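Local coordinates for protein periplasmic beta-glucosidase (Pseudomonas aeruginosa, PDB 6R5T) that probably hydrolyses terminal, non-reducing beta-D-glucosyl residues of glucosides, releasing beta-D-glucose, as a periplasmic glycoside hydrolase of family 3, at residues A470-A484 with K511-L523. The protein carries 1 engineered substitution. Numbering follows the deposited sequence.
Sequences ADLVVAVVGESQGMA and KPLVLVLMNGRPL
Val473 and Val514 begin the tight part of this contact, where parallel strands 472-478 and 513-518 are laced by alternating backbone hydrogen bonds. With helix 497-508 they form a beta-alpha-beta unit of the family 3 C-terminal domain. Toward that helix, Leu513 CD1 touches both Val473 CG1 (3.8 Å) and Ala475 CB (4.0 Å). On the other face, Val474 CG1 meets Val516 CG2 at 3.7 Å, and the extended Met518 chain carries CE onto Val476 CG1. Beyond the strands, Glu479 reaches across with CG beside its own backbone N (chi1 -60°). Its OE1 takes a nearly straight bond from Gly520 N (2.9 Å), while OE2 receives Arg521 NH2 on the syn side but well out of the carboxylate plane (2.7 Å), carboxylate and guanidinium planes being almost perpendicular. The same NH2 reaches Met483 O at 2.8 Å, from above the carbonyl plane. The opposite end is looser and nearer solvent: Lys511, bent at chi2, sends NZ to Ala470 O (2.8 Å), beside exposed Asp471, whose carboxylate turns to Arg380 N. Arg490 also pairs with Glu479 OE2, so two arginines probably keep the buried carboxylate anionic, and through Gly520 and Arg521 it ties together the loops that follow the two strands.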
# COMPACT_ATOMS: atom_id res chain seq x y z
N ALA A 470 6.84 -43.26 -12.86
CA ALA A 470 6.95 -43.24 -11.39
C ALA A 470 5.61 -43.58 -10.73
O ALA A 470 4.61 -43.51 -11.42
CB ALA A 470 7.45 -41.89 -10.93
N ASP A 471 5.64 -43.85 -9.44
CA ASP A 471 4.43 -44.06 -8.62
C ASP A 471 3.90 -42.70 -8.15
O ASP A 471 2.71 -42.59 -7.88
CB ASP A 471 4.75 -44.93 -7.42
CG ASP A 471 5.21 -46.32 -7.82
OD1 ASP A 471 4.63 -46.86 -8.77
OD2 ASP A 471 6.17 -46.81 -7.25
N LEU A 472 4.77 -41.71 -7.99
CA LEU A 472 4.30 -40.40 -7.50
C LEU A 472 5.37 -39.37 -7.83
O LEU A 472 6.51 -39.76 -8.20
CB LEU A 472 4.03 -40.44 -6.00
CG LEU A 472 5.21 -40.67 -5.08
CD1 LEU A 472 5.76 -39.34 -4.55
CD2 LEU A 472 4.77 -41.57 -3.94
N VAL A 473 4.97 -38.12 -7.75
CA VAL A 473 5.86 -36.99 -8.16
C VAL A 473 6.09 -36.08 -6.97
O VAL A 473 5.10 -35.65 -6.35
CB VAL A 473 5.24 -36.20 -9.30
CG1 VAL A 473 6.05 -34.96 -9.61
CG2 VAL A 473 5.04 -37.06 -10.55
N VAL A 474 7.36 -35.85 -6.67
CA VAL A 474 7.77 -34.78 -5.72
C VAL A 474 8.26 -33.63 -6.58
O VAL A 474 9.35 -33.73 -7.18
CB VAL A 474 8.83 -35.28 -4.73
CG1 VAL A 474 9.33 -34.17 -3.81
CG2 VAL A 474 8.25 -36.39 -3.87
N ALA A 475 7.48 -32.56 -6.68
CA ALA A 475 7.82 -31.39 -7.50
C ALA A 475 8.46 -30.36 -6.57
O ALA A 475 7.82 -29.95 -5.59
CB ALA A 475 6.62 -30.84 -8.19
N VAL A 476 9.68 -29.97 -6.84
CA VAL A 476 10.47 -29.05 -6.00
C VAL A 476 10.54 -27.75 -6.80
O VAL A 476 11.27 -27.63 -7.77
CB VAL A 476 11.86 -29.58 -5.60
CG1 VAL A 476 12.44 -28.72 -4.50
CG2 VAL A 476 11.80 -31.04 -5.18
N VAL A 477 9.73 -26.80 -6.38
CA VAL A 477 9.38 -25.62 -7.19
C VAL A 477 9.34 -24.39 -6.29
O VAL A 477 9.26 -24.52 -5.05
CB VAL A 477 8.05 -25.82 -7.90
CG1 VAL A 477 8.19 -26.83 -9.02
CG2 VAL A 477 6.92 -26.19 -6.95
N GLY A 478 9.36 -23.22 -6.93
CA GLY A 478 9.14 -21.95 -6.23
C GLY A 478 10.14 -20.92 -6.70
O GLY A 478 10.44 -20.85 -7.89
N GLU A 479 10.69 -20.15 -5.79
CA GLU A 479 11.59 -19.02 -6.11
C GLU A 479 13.04 -19.46 -5.99
O GLU A 479 13.36 -20.29 -5.15
CB GLU A 479 11.37 -17.83 -5.16
CG GLU A 479 9.98 -17.26 -5.18
CD GLU A 479 9.85 -16.10 -4.18
OE1 GLU A 479 10.38 -16.22 -3.06
OE2 GLU A 479 9.19 -15.07 -4.55
N SER A 480 13.91 -18.92 -6.82
CA SER A 480 15.34 -18.94 -6.56
C SER A 480 15.66 -17.86 -5.52
O SER A 480 14.86 -16.93 -5.31
CB SER A 480 16.14 -18.78 -7.83
OG SER A 480 15.94 -17.49 -8.40
N GLN A 481 16.78 -18.03 -4.82
CA GLN A 481 17.01 -17.17 -3.63
C GLN A 481 17.21 -15.72 -4.09
O GLN A 481 16.91 -14.82 -3.32
CB GLN A 481 18.14 -17.71 -2.76
CG GLN A 481 19.46 -17.88 -3.47
CD GLN A 481 20.23 -16.63 -3.79
OE1 GLN A 481 20.26 -15.68 -3.02
NE2 GLN A 481 20.88 -16.63 -4.96
N GLY A 482 17.69 -15.49 -5.31
CA GLY A 482 17.86 -14.10 -5.80
C GLY A 482 16.53 -13.43 -6.11
O GLY A 482 16.56 -12.21 -6.44
N MET A 483 15.41 -14.15 -6.03
CA MET A 483 14.07 -13.51 -6.19
C MET A 483 13.61 -12.95 -4.86
O MET A 483 12.65 -12.18 -4.87
CB MET A 483 13.01 -14.49 -6.66
CG MET A 483 13.31 -15.02 -8.05
SD MET A 483 12.03 -16.18 -8.59
CE MET A 483 12.71 -16.73 -10.15
N ALA A 484 14.25 -13.30 -3.77
CA ALA A 484 13.80 -12.86 -2.42
C ALA A 484 15.01 -12.38 -1.65
O ALA A 484 15.44 -12.98 -0.65
CB ALA A 484 13.09 -13.97 -1.68
N LYS A 511 -0.60 -38.79 -11.61
CA LYS A 511 0.27 -39.29 -10.53
C LYS A 511 0.00 -38.42 -9.30
O LYS A 511 -0.21 -37.22 -9.46
CB LYS A 511 1.73 -39.23 -10.97
CG LYS A 511 2.04 -40.14 -12.14
CD LYS A 511 1.92 -41.55 -11.83
CE LYS A 511 2.13 -42.39 -13.08
NZ LYS A 511 2.07 -43.80 -12.67
N PRO A 512 0.03 -38.99 -8.08
CA PRO A 512 -0.04 -38.19 -6.86
C PRO A 512 1.05 -37.10 -6.92
O PRO A 512 2.16 -37.41 -7.32
CB PRO A 512 0.22 -39.19 -5.74
CG PRO A 512 -0.25 -40.51 -6.32
CD PRO A 512 0.09 -40.44 -7.79
N LEU A 513 0.68 -35.86 -6.60
CA LEU A 513 1.59 -34.71 -6.80
C LEU A 513 1.88 -34.06 -5.45
O LEU A 513 0.92 -33.46 -4.87
CB LEU A 513 0.95 -33.75 -7.77
CG LEU A 513 1.70 -32.46 -8.08
CD1 LEU A 513 3.10 -32.73 -8.64
CD2 LEU A 513 0.90 -31.57 -9.03
N VAL A 514 3.11 -34.14 -5.00
CA VAL A 514 3.57 -33.53 -3.73
C VAL A 514 4.38 -32.29 -4.12
O VAL A 514 5.33 -32.42 -4.86
CB VAL A 514 4.44 -34.48 -2.88
CG1 VAL A 514 4.98 -33.77 -1.67
CG2 VAL A 514 3.70 -35.73 -2.47
N LEU A 515 3.97 -31.11 -3.64
CA LEU A 515 4.77 -29.90 -3.90
C LEU A 515 5.66 -29.61 -2.72
O LEU A 515 5.18 -29.53 -1.58
CB LEU A 515 3.86 -28.70 -4.11
CG LEU A 515 2.89 -28.71 -5.26
CD1 LEU A 515 2.41 -27.29 -5.47
CD2 LEU A 515 3.49 -29.31 -6.51
N VAL A 516 6.95 -29.49 -3.00
CA VAL A 516 7.95 -29.01 -2.04
C VAL A 516 8.32 -27.60 -2.48
O VAL A 516 8.92 -27.41 -3.54
CB VAL A 516 9.18 -29.94 -1.97
CG1 VAL A 516 10.24 -29.32 -1.10
CG2 VAL A 516 8.82 -31.33 -1.49
N LEU A 517 7.88 -26.61 -1.72
CA LEU A 517 7.99 -25.20 -2.13
C LEU A 517 9.25 -24.61 -1.48
O LEU A 517 9.44 -24.78 -0.25
CB LEU A 517 6.80 -24.45 -1.56
CG LEU A 517 5.41 -24.76 -2.08
CD1 LEU A 517 4.44 -23.75 -1.44
CD2 LEU A 517 5.36 -24.72 -3.59
N MET A 518 10.04 -23.91 -2.27
CA MET A 518 11.12 -23.05 -1.74
C MET A 518 10.74 -21.64 -2.13
O MET A 518 10.26 -21.38 -3.26
CB MET A 518 12.50 -23.41 -2.28
CG MET A 518 12.87 -24.77 -2.00
SD MET A 518 14.70 -24.90 -2.12
CE MET A 518 14.73 -26.68 -2.08
N ASN A 519 11.00 -20.72 -1.24
CA ASN A 519 10.58 -19.33 -1.47
C ASN A 519 11.00 -18.50 -0.25
O ASN A 519 11.17 -19.06 0.86
CB ASN A 519 9.06 -19.18 -1.59
CG ASN A 519 8.24 -19.92 -0.55
OD1 ASN A 519 8.34 -21.16 -0.47
ND2 ASN A 519 7.43 -19.21 0.22
N GLY A 520 11.11 -17.19 -0.46
CA GLY A 520 11.55 -16.29 0.61
C GLY A 520 10.49 -15.32 1.03
O GLY A 520 10.78 -14.40 1.80
N ARG A 521 9.26 -15.49 0.56
CA ARG A 521 8.15 -14.57 0.84
C ARG A 521 6.89 -15.41 0.72
O ARG A 521 6.89 -16.46 0.08
CB ARG A 521 8.08 -13.45 -0.18
CG ARG A 521 7.97 -13.93 -1.63
CD ARG A 521 7.50 -12.90 -2.63
NE ARG A 521 8.34 -11.70 -2.69
CZ ARG A 521 9.52 -11.60 -3.27
NH1 ARG A 521 10.14 -10.44 -3.31
NH2 ARG A 521 10.09 -12.64 -3.83
N PRO A 522 5.78 -14.94 1.27
CA PRO A 522 4.49 -15.53 0.93
C PRO A 522 4.28 -15.63 -0.59
O PRO A 522 4.61 -14.70 -1.30
CB PRO A 522 3.47 -14.58 1.55
CG PRO A 522 4.25 -13.97 2.71
CD PRO A 522 5.64 -13.77 2.16
N LEU A 523 3.68 -16.73 -1.03
CA LEU A 523 3.32 -16.94 -2.45
C LEU A 523 1.83 -17.08 -2.57
O LEU A 523 1.16 -17.49 -1.59
CB LEU A 523 3.95 -18.22 -3.03
CG LEU A 523 5.47 -18.30 -2.99
CD1 LEU A 523 5.95 -19.66 -3.51
CD2 LEU A 523 6.07 -17.17 -3.77